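Side-chain contacts in phosphohistidine phosphatase sixA (Escherichia coli, PDB 1UJC), which removes phosphoryl groups from histidine, acting on the HPt domain of the ArcB sensor in the multistep His-Asp phosphorelay: residues M6-A11 against F53-Q58; L33-L38 against E61-C66; P126-T129 against I133-V136. All blocks are in the same frame, centred on the assembly; numbering follows the deposited sequence.

From the N terminus, the chain runs up strand 2-7 into the first half of contact 1, passes through helix 25-40, which supplies 33-38, adds strand 47-50 to the sheet and enters helix 54-66. The start of that helix closes the loop of contact 1 at 53-58; its later turns close contact 2 at 61-66. Because 33-38 lies inside the first loop and 61-66 beyond it, the two contacts cross rather than nest. Contact 3 follows in series, closing the short turn between loop 126-129 and strand 133-138. The three also touch: M6 packs on M34, V63 and I133, while M34 and L38 reach I133, tying helices 25-40 and 54-66 to the central strands.

Contact 1: M6-A11 against F53-Q58; sequences MRHGDA and FLRAEQ. With WO4 (tungstate(VI)ion), chain C.
R55 runs past the ring of H8 on its way to the tungstate, touching it or A11 along most of its length. CB lies near ND1 of H8 and the methyl of A11, a small residue that leaves room for the arginine beside it. CG is tucked in between backbone N and C (chi1 52°), which aims the chain at the histidine, and from there it stays extended as far as NE. CG passes CG of H8 at 3.9 Å. CD sits almost centrally over the imidazole face, 3.6 Å from the ring centroid, a CH-pi contact. NE is 3.4 Å from H8 NE2 without a hydrogen bond between them; its N-H goes instead to tungstate O2, at 2.6 Å and 157°. NH2 grips the same oxygen at 2.9 Å, so O2 meets the edge of a guanidinium turned 89° from the imidazole plane. NH2 also forms a salt bridge with D18, which would hold the group's rotation.

R7, H8 and G9 form the RHG signature of the histidine phosphatase superfamily, whose histidine takes up the phosphoryl group. Consistent with that role, H8 NE2 binds the tungsten at 2.5 Å, tungstate probably mimicking the phosphoryl group. On the other side of the ring, ND1 donates to G9 O at 2.7 Å, nearly in the imidazole plane, which fixes the ring's rotation. R7 reaches the oxyanion with an extended chain, NE donating to O1 at 3.1 Å, and H108 ND1 and L109 N add further hydrogen bonds to it.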
ATOM      1  N   MET A   6      -1.562  -0.889   0.608  1.00 11.23           N
ATOM      2  CA  MET A   6      -2.424   0.151   1.142  1.00 11.68           C
ATOM      3  C   MET A   6      -2.961   1.133   0.108  1.00 11.81           C
ATOM      4  O   MET A   6      -2.252   1.552  -0.804  1.00 11.59           O
ATOM      5  CB  MET A   6      -1.668   0.911   2.238  1.00 13.20           C
ATOM      6  CG  MET A   6      -2.414   2.072   2.867  1.00 12.45           C
ATOM      7  SD  MET A   6      -1.442   2.790   4.214  1.00 14.22           S
ATOM      8  CE  MET A   6      -2.752   3.534   5.239  1.00 14.58           C
ATOM      9  N   ARG A   7      -4.233   1.482   0.253  1.00 12.41           N
ATOM     10  CA  ARG A   7      -4.858   2.451  -0.638  1.00 13.42           C
ATOM     11  C   ARG A   7      -4.644   3.812   0.015  1.00 13.38           C
ATOM     12  O   ARG A   7      -4.811   3.960   1.224  1.00 12.46           O
ATOM     13  CB  ARG A   7      -6.361   2.182  -0.771  1.00 14.05           C
ATOM     14  CG  ARG A   7      -7.080   3.198  -1.637  1.00 13.48           C
ATOM     15  CD  ARG A   7      -8.569   2.917  -1.689  1.00 13.95           C
ATOM     16  NE  ARG A   7      -9.263   3.872  -2.543  1.00 18.04           N
ATOM     17  CZ  ARG A   7     -10.582   4.030  -2.571  1.00 17.85           C
ATOM     18  NH1 ARG A   7     -11.359   3.294  -1.787  1.00 14.76           N
ATOM     19  NH2 ARG A   7     -11.125   4.930  -3.379  1.00 16.73           N
ATOM     20  N   HIS A   8      -4.258   4.798  -0.782  1.00 12.25           N
ATOM     21  CA  HIS A   8      -4.024   6.138  -0.272  1.00 11.31           C
ATOM     22  C   HIS A   8      -5.250   6.591   0.526  1.00 12.13           C
ATOM     23  O   HIS A   8      -6.347   6.060   0.345  1.00 11.05           O
ATOM     24  CB  HIS A   8      -3.778   7.093  -1.437  1.00 11.78           C
ATOM     25  CG  HIS A   8      -4.996   7.337  -2.269  1.00 12.08           C
ATOM     26  ND1 HIS A   8      -6.044   8.114  -1.831  1.00 11.34           N
ATOM     27  CD2 HIS A   8      -5.356   6.868  -3.487  1.00 11.33           C
ATOM     28  CE1 HIS A   8      -7.001   8.113  -2.742  1.00 12.42           C
ATOM     29  NE2 HIS A   8      -6.606   7.364  -3.757  1.00 10.95           N
ATOM     30  N   GLY A   9      -5.056   7.570   1.404  1.00 10.78           N
ATOM     31  CA  GLY A   9      -6.150   8.066   2.221  1.00 13.91           C
ATOM     32  C   GLY A   9      -7.101   8.992   1.482  1.00 13.99           C
ATOM     33  O   GLY A   9      -6.833   9.401   0.354  1.00 13.61           O
ATOM     34  N   ASP A  10      -8.220   9.310   2.128  1.00 14.52           N
ATOM     35  CA  ASP A  10      -9.239  10.191   1.575  1.00 15.81           C
ATOM     36  C   ASP A  10      -8.577  11.449   1.005  1.00 16.65           C
ATOM     37  O   ASP A  10      -7.756  12.085   1.669  1.00 16.22           O
ATOM     38  CB  ASP A  10     -10.239  10.561   2.674  1.00 17.17           C
ATOM     39  CG  ASP A  10     -11.426  11.339   2.149  1.00 17.01           C
ATOM     40  OD1 ASP A  10     -12.225  10.783   1.366  1.00 21.33           O
ATOM     41  OD2 ASP A  10     -11.561  12.515   2.521  1.00 19.57           O
ATOM     42  N   ALA A  11      -8.940  11.811  -0.221  1.00 16.55           N
ATOM     43  CA  ALA A  11      -8.335  12.966  -0.871  1.00 16.39           C
ATOM     44  C   ALA A  11      -9.328  13.983  -1.420  1.00 17.52           C
ATOM     45  O   ALA A  11     -10.438  13.633  -1.815  1.00 16.23           O
ATOM     46  CB  ALA A  11      -7.422  12.491  -1.993  1.00 16.37           C
ATOM     47  N   PHE A  53       1.886   9.813  -7.418  1.00 11.02           N
ATOM     48  CA  PHE A  53       0.820  10.780  -7.170  1.00 11.43           C
ATOM     49  C   PHE A  53       0.823  11.322  -5.746  1.00 12.41           C
ATOM     50  O   PHE A  53       0.983  10.573  -4.776  1.00 13.49           O
ATOM     51  CB  PHE A  53      -0.544  10.165  -7.494  1.00 10.90           C
ATOM     52  CG  PHE A  53      -0.786   9.955  -8.969  1.00 12.04           C
ATOM     53  CD1 PHE A  53       0.189  10.289  -9.910  1.00 12.02           C
ATOM     54  CD2 PHE A  53      -1.985   9.414  -9.418  1.00 11.88           C
ATOM     55  CE1 PHE A  53      -0.029  10.083 -11.273  1.00 13.46           C
ATOM     56  CE2 PHE A  53      -2.211   9.207 -10.777  1.00 13.37           C
ATOM     57  CZ  PHE A  53      -1.235   9.539 -11.705  1.00 10.74           C
ATOM     58  N   LEU A  54       0.630  12.632  -5.636  1.00 12.51           N
ATOM     59  CA  LEU A  54       0.642  13.324  -4.354  1.00 12.67           C
ATOM     60  C   LEU A  54      -0.149  12.670  -3.228  1.00 12.23           C
ATOM     61  O   LEU A  54       0.327  12.622  -2.093  1.00 10.40           O
ATOM     62  CB  LEU A  54       0.185  14.780  -4.532  1.00 14.12           C
ATOM     63  CG  LEU A  54       1.170  15.703  -5.264  1.00 15.20           C
ATOM     64  CD1 LEU A  54       0.696  17.143  -5.194  1.00 16.08           C
ATOM     65  CD2 LEU A  54       2.537  15.588  -4.627  1.00 17.79           C
ATOM     66  N   ARG A  55      -1.342  12.162  -3.519  1.00 11.45           N
ATOM     67  CA  ARG A  55      -2.134  11.536  -2.465  1.00 12.20           C
ATOM     68  C   ARG A  55      -1.469  10.286  -1.894  1.00 11.31           C
ATOM     69  O   ARG A  55      -1.629   9.977  -0.712  1.00 13.67           O
ATOM     70  CB  ARG A  55      -3.555  11.227  -2.960  1.00 10.50           C
ATOM     71  CG  ARG A  55      -3.670  10.450  -4.258  1.00 11.85           C
ATOM     72  CD  ARG A  55      -5.125  10.476  -4.708  1.00 13.30           C
ATOM     73  NE  ARG A  55      -5.415   9.697  -5.912  1.00 13.76           N
ATOM     74  CZ  ARG A  55      -5.167  10.088  -7.162  1.00 15.44           C
ATOM     75  NH1 ARG A  55      -4.605  11.265  -7.408  1.00 11.97           N
ATOM     76  NH2 ARG A  55      -5.517   9.306  -8.175  1.00 14.41           N
ATOM     77  N   ALA A  56      -0.707   9.577  -2.719  1.00 10.40           N
ATOM     78  CA  ALA A  56      -0.020   8.378  -2.251  1.00  7.99           C
ATOM     79  C   ALA A  56       1.167   8.785  -1.373  1.00 10.28           C
ATOM     80  O   ALA A  56       1.323   8.302  -0.251  1.00  8.76           O
ATOM     81  CB  ALA A  56       0.457   7.545  -3.439  1.00  7.38           C
ATOM     82  N   GLU A  57       1.989   9.693  -1.886  1.00 10.03           N
ATOM     83  CA  GLU A  57       3.155  10.166  -1.157  1.00 12.53           C
ATOM     84  C   GLU A  57       2.772  10.805   0.183  1.00 11.91           C
ATOM     85  O   GLU A  57       3.456  10.607   1.184  1.00 13.71           O
ATOM     86  CB  GLU A  57       3.938  11.163  -2.026  1.00 13.13           C
ATOM     87  CG  GLU A  57       4.359  10.585  -3.373  1.00 15.28           C
ATOM     88  CD  GLU A  57       5.058  11.595  -4.273  1.00 16.89           C
ATOM     89  OE1 GLU A  57       4.671  12.784  -4.253  1.00 15.35           O
ATOM     90  OE2 GLU A  57       5.978  11.192  -5.018  1.00 16.26           O
ATOM     91  N   GLN A  58       1.676  11.557   0.207  1.00 10.86           N
ATOM     92  CA  GLN A  58       1.246  12.204   1.439  1.00 11.40           C
ATOM     93  C   GLN A  58       0.764  11.158   2.442  1.00 11.17           C
ATOM     94  O   GLN A  58       0.975  11.296   3.643  1.00 11.28           O
ATOM     95  CB  GLN A  58       0.129  13.204   1.163  1.00 13.56           C
ATOM     96  CG  GLN A  58       0.043  14.285   2.222  1.00 13.37           C
ATOM     97  CD  GLN A  58      -1.132  15.214   2.022  1.00 14.69           C
ATOM     98  OE1 GLN A  58      -1.622  15.386   0.908  1.00 15.55           O
ATOM     99  NE2 GLN A  58      -1.579  15.835   3.105  1.00 15.70           N
TER
HETATM  100  W   WO4 C 163      -8.068   6.700  -5.650  1.00 16.76           W
HETATM  101  O1  WO4 C 163      -7.787   5.140  -4.951  1.00 14.52           O
HETATM  102  O2  WO4 C 163      -6.576   7.360  -6.238  1.00 18.72           O
HETATM  103  O3  WO4 C 163      -8.901   7.740  -4.550  1.00 23.77           O
HETATM  104  O4  WO4 C 163      -9.098   6.506  -7.027  1.00 16.35           O

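Contact 2: L33-L38 against E61-C66; sequences LMANWL and EEVGDC. With CA (calcium ion), chain B.
A35 points its methyl toward helix 54-66, where it is received by V63 and C66. Its CB lies 3.7 Å from V63 CA, close to the backbone itself, and 3.8 Å from V63 CG1. V63 does not face the methyl head-on: its CB leaves the helix to one side, with CG1 anti to the backbone N (chi1 169°). Both of its methyls lie on the same side of A35 CB, CG1 the nearer, while CG2 also meets M6 of the central sheet. One turn on, C66 does point across, and its CB comes within 3.8 Å of A35 CB. A single methyl is small enough to fit between these two neighbours and let the backbones approach: the segment axes pass 8.2 Å apart, crossing at -38°.

Both helices belong to the alpha-beta-alpha layering of the histidine phosphatase fold, and here they pack on one another as well as on the sheet, M34 and L38 reaching I133 from the first of them. Towards the surface, apolar packing gives way to N36. Its first bond leaves the helix obliquely, but with CG anti to the carbonyl carbon (chi1 -72°) the amide swings over C66. OD1 is 3.1 Å from C66 CB, a close approach without a hydrogen bond, and ND2 is 3.9 Å from SG; CB and SG both lie on the same side of the amide plane. A polar tip suits this exposed rim. Next to it, D65 O binds the calcium ion at 2.6 Å, with five waters completing the coordination seen, and water 1 donates to C66 O at 3.0 Å. R32 forms salt bridges with E62 and D65, a charged link between the helices.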
ATOM      1  N   LEU A  33      -4.185   6.566  11.751  1.00 15.31           N
ATOM      2  CA  LEU A  33      -4.904   5.557  12.522  1.00 15.79           C
ATOM      3  C   LEU A  33      -4.422   4.159  12.127  1.00 15.56           C
ATOM      4  O   LEU A  33      -4.105   3.330  12.986  1.00 13.38           O
ATOM      5  CB  LEU A  33      -6.407   5.689  12.259  1.00 18.17           C
ATOM      6  CG  LEU A  33      -7.384   4.927  13.156  1.00 22.95           C
ATOM      7  CD1 LEU A  33      -7.155   5.313  14.614  1.00 24.67           C
ATOM      8  CD2 LEU A  33      -8.817   5.267  12.744  1.00 23.32           C
ATOM      9  N   MET A  34      -4.370   3.904  10.822  1.00 14.75           N
ATOM     10  CA  MET A  34      -3.921   2.612  10.308  1.00 14.80           C
ATOM     11  C   MET A  34      -2.435   2.395  10.599  1.00 14.66           C
ATOM     12  O   MET A  34      -2.003   1.274  10.876  1.00 15.29           O
ATOM     13  CB  MET A  34      -4.160   2.531   8.801  1.00 14.44           C
ATOM     14  CG  MET A  34      -5.628   2.495   8.394  1.00 15.80           C
ATOM     15  SD  MET A  34      -6.485   1.013   8.976  1.00 17.22           S
ATOM     16  CE  MET A  34      -5.611  -0.238   8.085  1.00 13.29           C
ATOM     17  N   ALA A  35      -1.658   3.470  10.531  1.00 13.89           N
ATOM     18  CA  ALA A  35      -0.225   3.397  10.798  1.00 13.56           C
ATOM     19  C   ALA A  35       0.017   2.934  12.230  1.00 13.26           C
ATOM     20  O   ALA A  35       0.827   2.041  12.477  1.00 12.40           O
ATOM     21  CB  ALA A  35       0.418   4.758  10.574  1.00 13.59           C
ATOM     22  N   ASN A  36      -0.696   3.541  13.174  1.00 13.69           N
ATOM     23  CA  ASN A  36      -0.549   3.173  14.574  1.00 13.85           C
ATOM     24  C   ASN A  36      -1.013   1.743  14.814  1.00 12.40           C
ATOM     25  O   ASN A  36      -0.432   1.025  15.623  1.00 12.22           O
ATOM     26  CB  ASN A  36      -1.324   4.142  15.474  1.00 15.17           C
ATOM     27  CG  ASN A  36      -0.660   5.511  15.563  1.00 19.95           C
ATOM     28  OD1 ASN A  36       0.560   5.615  15.743  1.00 20.01           O
ATOM     29  ND2 ASN A  36      -1.459   6.567  15.449  1.00 20.95           N
ATOM     30  N   TRP A  37      -2.055   1.325  14.105  1.00 12.93           N
ATOM     31  CA  TRP A  37      -2.552  -0.034  14.263  1.00 13.14           C
ATOM     32  C   TRP A  37      -1.442  -1.009  13.864  1.00 14.11           C
ATOM     33  O   TRP A  37      -1.171  -1.982  14.572  1.00 12.48           O
ATOM     34  CB  TRP A  37      -3.790  -0.264  13.394  1.00 13.62           C
ATOM     35  CG  TRP A  37      -4.310  -1.650  13.509  1.00 13.46           C
ATOM     36  CD1 TRP A  37      -5.000  -2.185  14.561  1.00 15.19           C
ATOM     37  CD2 TRP A  37      -4.113  -2.716  12.574  1.00 14.44           C
ATOM     38  NE1 TRP A  37      -5.241  -3.523  14.340  1.00 14.03           N
ATOM     39  CE2 TRP A  37      -4.707  -3.874  13.128  1.00 14.44           C
ATOM     40  CE3 TRP A  37      -3.488  -2.806  11.322  1.00 15.84           C
ATOM     41  CZ2 TRP A  37      -4.694  -5.107  12.474  1.00 11.74           C
ATOM     42  CZ3 TRP A  37      -3.475  -4.031  10.673  1.00 13.82           C
ATOM     43  CH2 TRP A  37      -4.075  -5.166  11.250  1.00 14.92           C
ATOM     44  N   LEU A  38      -0.798  -0.741  12.733  1.00 14.24           N
ATOM     45  CA  LEU A  38       0.292  -1.588  12.262  1.00 16.06           C
ATOM     46  C   LEU A  38       1.416  -1.603  13.285  1.00 17.05           C
ATOM     47  O   LEU A  38       2.013  -2.643  13.539  1.00 19.36           O
ATOM     48  CB  LEU A  38       0.832  -1.083  10.926  1.00 17.93           C
ATOM     49  CG  LEU A  38       0.009  -1.393   9.677  1.00 20.39           C
ATOM     50  CD1 LEU A  38       0.710  -0.803   8.464  1.00 20.20           C
ATOM     51  CD2 LEU A  38      -0.148  -2.906   9.516  1.00 18.49           C
ATOM     52  N   GLU A  61       3.780   9.956   4.019  1.00 14.28           N
ATOM     53  CA  GLU A  61       4.301  10.913   5.000  1.00 16.96           C
ATOM     54  C   GLU A  61       3.618  10.680   6.336  1.00 15.57           C
ATOM     55  O   GLU A  61       4.268  10.478   7.361  1.00 16.99           O
ATOM     56  CB  GLU A  61       4.008  12.363   4.593  1.00 20.07           C
ATOM     57  CG  GLU A  61       4.559  12.834   3.269  1.00 25.01           C
ATOM     58  CD  GLU A  61       4.091  14.253   2.929  1.00 27.69           C
ATOM     59  OE1 GLU A  61       4.331  14.693   1.787  1.00 26.85           O
ATOM     60  OE2 GLU A  61       3.482  14.923   3.807  1.00 26.32           O
ATOM     61  N   GLU A  62       2.290  10.724   6.302  1.00 15.97           N
ATOM     62  CA  GLU A  62       1.463  10.551   7.489  1.00 14.90           C
ATOM     63  C   GLU A  62       1.768   9.253   8.224  1.00 14.73           C
ATOM     64  O   GLU A  62       1.924   9.240   9.449  1.00 13.46           O
ATOM     65  CB  GLU A  62      -0.014  10.615   7.086  1.00 16.14           C
ATOM     66  CG  GLU A  62      -0.440  11.993   6.585  1.00 18.36           C
ATOM     67  CD  GLU A  62      -0.475  13.034   7.693  1.00 21.61           C
ATOM     68  OE1 GLU A  62      -0.049  14.189   7.459  1.00 20.36           O
ATOM     69  OE2 GLU A  62      -0.940  12.696   8.800  1.00 21.01           O
ATOM     70  N   VAL A  63       1.861   8.162   7.473  1.00 13.64           N
ATOM     71  CA  VAL A  63       2.157   6.866   8.057  1.00 13.39           C
ATOM     72  C   VAL A  63       3.538   6.881   8.697  1.00 13.73           C
ATOM     73  O   VAL A  63       3.708   6.436   9.831  1.00 14.80           O
ATOM     74  CB  VAL A  63       2.108   5.751   6.991  1.00 12.30           C
ATOM     75  CG1 VAL A  63       2.676   4.457   7.557  1.00 11.58           C
ATOM     76  CG2 VAL A  63       0.672   5.535   6.540  1.00 14.25           C
ATOM     77  N   GLY A  64       4.516   7.399   7.961  1.00 13.12           N
ATOM     78  CA  GLY A  64       5.880   7.468   8.458  1.00 14.53           C
ATOM     79  C   GLY A  64       5.998   8.262   9.742  1.00 17.09           C
ATOM     80  O   GLY A  64       6.974   8.120  10.485  1.00 17.60           O
ATOM     81  N   ASP A  65       5.003   9.102  10.005  1.00 17.34           N
ATOM     82  CA  ASP A  65       4.993   9.913  11.211  1.00 17.69           C
ATOM     83  C   ASP A  65       4.607   9.100  12.438  1.00 17.77           C
ATOM     84  O   ASP A  65       4.935   9.481  13.548  1.00 14.48           O
ATOM     85  CB  ASP A  65       4.021  11.085  11.069  1.00 17.63           C
ATOM     86  CG  ASP A  65       4.627  12.266  10.333  1.00 19.04           C
ATOM     87  OD1 ASP A  65       5.805  12.190   9.924  1.00 19.92           O
ATOM     88  OD2 ASP A  65       3.915  13.273  10.169  1.00 19.07           O
ATOM     89  N   CYS A  66       3.913   7.983  12.243  1.00 18.14           N
ATOM     90  CA  CYS A  66       3.486   7.165  13.372  1.00 19.15           C
ATOM     91  C   CYS A  66       4.181   5.809  13.438  1.00 19.96           C
ATOM     92  O   CYS A  66       4.276   5.197  14.503  1.00 20.61           O
ATOM     93  CB  CYS A  66       1.972   6.947  13.312  1.00 17.83           C
ATOM     94  SG  CYS A  66       0.986   8.446  13.115  1.00 21.25           S
TER
HETATM   95 CA    CA B 162       5.149  10.271  16.025  1.00 21.53          CA
HETATM   96  O   HOH W   1       5.016   7.467  16.275  1.00 25.03           O
HETATM   97  O   HOH W   2       5.402  12.786  14.833  1.00 17.79           O
HETATM   98  O   HOH W   3       7.785   9.659  15.160  1.00 29.61           O
HETATM   99  O   HOH W   4       3.722  12.252  17.400  1.00 19.29           O
HETATM  100  O   HOH W   5       2.548  10.886  15.311  1.00 18.14           O

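Contact 3: P126-T129 against I133-V136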
ATOM      1  N   PRO A 126     -10.124  -7.764  -4.091  1.00 15.60           N
ATOM      2  CA  PRO A 126     -10.926  -7.343  -2.934  1.00 15.43           C
ATOM      3  C   PRO A 126     -11.250  -5.847  -2.961  1.00 15.62           C
ATOM      4  O   PRO A 126     -10.629  -5.080  -3.700  1.00 13.39           O
ATOM      5  CB  PRO A 126     -10.053  -7.739  -1.744  1.00 16.04           C
ATOM      6  CG  PRO A 126      -8.655  -7.585  -2.283  1.00 15.54           C
ATOM      7  CD  PRO A 126      -8.762  -8.158  -3.685  1.00 15.52           C
ATOM      8  N   MET A 127     -12.233  -5.448  -2.155  1.00 16.43           N
ATOM      9  CA  MET A 127     -12.666  -4.053  -2.049  1.00 18.87           C
ATOM     10  C   MET A 127     -11.796  -3.288  -1.034  1.00 18.78           C
ATOM     11  O   MET A 127     -11.643  -3.716   0.113  1.00 19.82           O
ATOM     12  CB  MET A 127     -14.134  -4.006  -1.611  1.00 22.81           C
ATOM     13  CG  MET A 127     -14.661  -2.612  -1.288  1.00 27.92           C
ATOM     14  SD  MET A 127     -15.061  -1.636  -2.747  1.00 36.89           S
ATOM     15  CE  MET A 127     -16.752  -2.251  -3.134  1.00 30.65           C
ATOM     16  N   PHE A 128     -11.253  -2.151  -1.463  1.00 16.60           N
ATOM     17  CA  PHE A 128     -10.381  -1.313  -0.639  1.00 15.86           C
ATOM     18  C   PHE A 128     -10.977   0.054  -0.275  1.00 15.92           C
ATOM     19  O   PHE A 128     -11.231   0.869  -1.156  1.00 16.10           O
ATOM     20  CB  PHE A 128      -9.068  -1.041  -1.386  1.00 14.36           C
ATOM     21  CG  PHE A 128      -8.001  -2.081  -1.177  1.00 15.91           C
ATOM     22  CD1 PHE A 128      -7.117  -1.980  -0.105  1.00 14.81           C
ATOM     23  CD2 PHE A 128      -7.847  -3.128  -2.077  1.00 13.69           C
ATOM     24  CE1 PHE A 128      -6.090  -2.908   0.059  1.00 16.88           C
ATOM     25  CE2 PHE A 128      -6.823  -4.061  -1.919  1.00 14.93           C
ATOM     26  CZ  PHE A 128      -5.946  -3.950  -0.852  1.00 14.68           C
ATOM     27  N   THR A 129     -11.195   0.311   1.010  1.00 14.64           N
ATOM     28  CA  THR A 129     -11.694   1.625   1.416  1.00 15.95           C
ATOM     29  C   THR A 129     -10.410   2.442   1.591  1.00 14.95           C
ATOM     30  O   THR A 129      -9.327   1.861   1.691  1.00 13.02           O
ATOM     31  CB  THR A 129     -12.449   1.566   2.751  1.00 16.14           C
ATOM     32  OG1 THR A 129     -11.530   1.281   3.812  1.00 16.45           O
ATOM     33  CG2 THR A 129     -13.517   0.473   2.707  1.00 18.04           C
ATOM     34  N   ILE A 133      -5.701  -1.643   4.466  1.00 11.34           N
ATOM     35  CA  ILE A 133      -4.484  -2.395   4.190  1.00 12.48           C
ATOM     36  C   ILE A 133      -4.712  -3.891   4.016  1.00 13.81           C
ATOM     37  O   ILE A 133      -5.402  -4.526   4.813  1.00 14.33           O
ATOM     38  CB  ILE A 133      -3.447  -2.204   5.317  1.00 11.44           C
ATOM     39  CG1 ILE A 133      -3.003  -0.741   5.379  1.00 14.40           C
ATOM     40  CG2 ILE A 133      -2.239  -3.104   5.082  1.00 14.65           C
ATOM     41  CD1 ILE A 133      -2.060  -0.443   6.526  1.00 12.61           C
ATOM     42  N   ALA A 134      -4.115  -4.446   2.969  1.00 13.53           N
ATOM     43  CA  ALA A 134      -4.225  -5.872   2.704  1.00 12.65           C
ATOM     44  C   ALA A 134      -2.879  -6.510   3.006  1.00 12.45           C
ATOM     45  O   ALA A 134      -1.832  -5.981   2.627  1.00 12.55           O
ATOM     46  CB  ALA A 134      -4.605  -6.109   1.255  1.00 12.62           C
ATOM     47  N   SER A 135      -2.911  -7.640   3.701  1.00 11.33           N
ATOM     48  CA  SER A 135      -1.700  -8.369   4.053  1.00 11.56           C
ATOM     49  C   SER A 135      -1.554  -9.583   3.159  1.00 11.32           C
ATOM     50  O   SER A 135      -2.462 -10.403   3.055  1.00  9.61           O
ATOM     51  CB  SER A 135      -1.747  -8.833   5.503  1.00 10.49           C
ATOM     52  OG  SER A 135      -0.789  -9.852   5.715  1.00 13.11           O
ATOM     53  N   VAL A 136      -0.393  -9.696   2.531  1.00 10.66           N
ATOM     54  CA  VAL A 136      -0.107 -10.797   1.630  1.00 12.07           C
ATOM     55  C   VAL A 136       1.266 -11.369   1.920  1.00 11.94           C
ATOM     56  O   VAL A 136       2.238 -10.630   2.006  1.00 14.44           O
ATOM     57  CB  VAL A 136      -0.112 -10.323   0.156  1.00 11.72           C
ATOM     58  CG1 VAL A 136       0.357 -11.444  -0.758  1.00 13.06           C
ATOM     59  CG2 VAL A 136      -1.509  -9.853  -0.238  1.00 10.75           C
TER
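F128 pushes the far end of its ring against the methyl of A134, and most of the contact is made there. The methyl meets the ring obliquely, with CZ 3.3 Å from A134 CB and CE1 3.7 Å from the same carbon. CE1 also lies 3.8 Å from A134 N and 4.3 Å from I133 C, so the ring grazes the strand backbone too. Even the nearest CA pair, F128 and I133, is 7.7 Å apart, so the backbones stay well separated and the long phenyl arm has to reach the small A134. CG lies roughly opposite the carbonyl carbon (chi1 -88°), which swings the ring towards strand 133-138.

V112 and V116 of helix 111-119 and I5 of strand 2-7 also pack on the ring, and V116 touches A134. I133 turns its side chain away, to the opposite face of the sheet, as expected of adjacent strand residues. The loop side is looser: exposed M127 and T129 make no contact with the strand, while F128 O accepts a weak hydrogen bond from R7, bringing the loop to the edge of the tungstate pocket.

No hydrogen bond joins the two segments, so between them the contact rests on shape and buried apolar surface, although weak bonds tie the loop to R7 and Q149; the F128 side chain, about 7 Å from the tungstate between nearest atoms, is engaged with hydrocarbon.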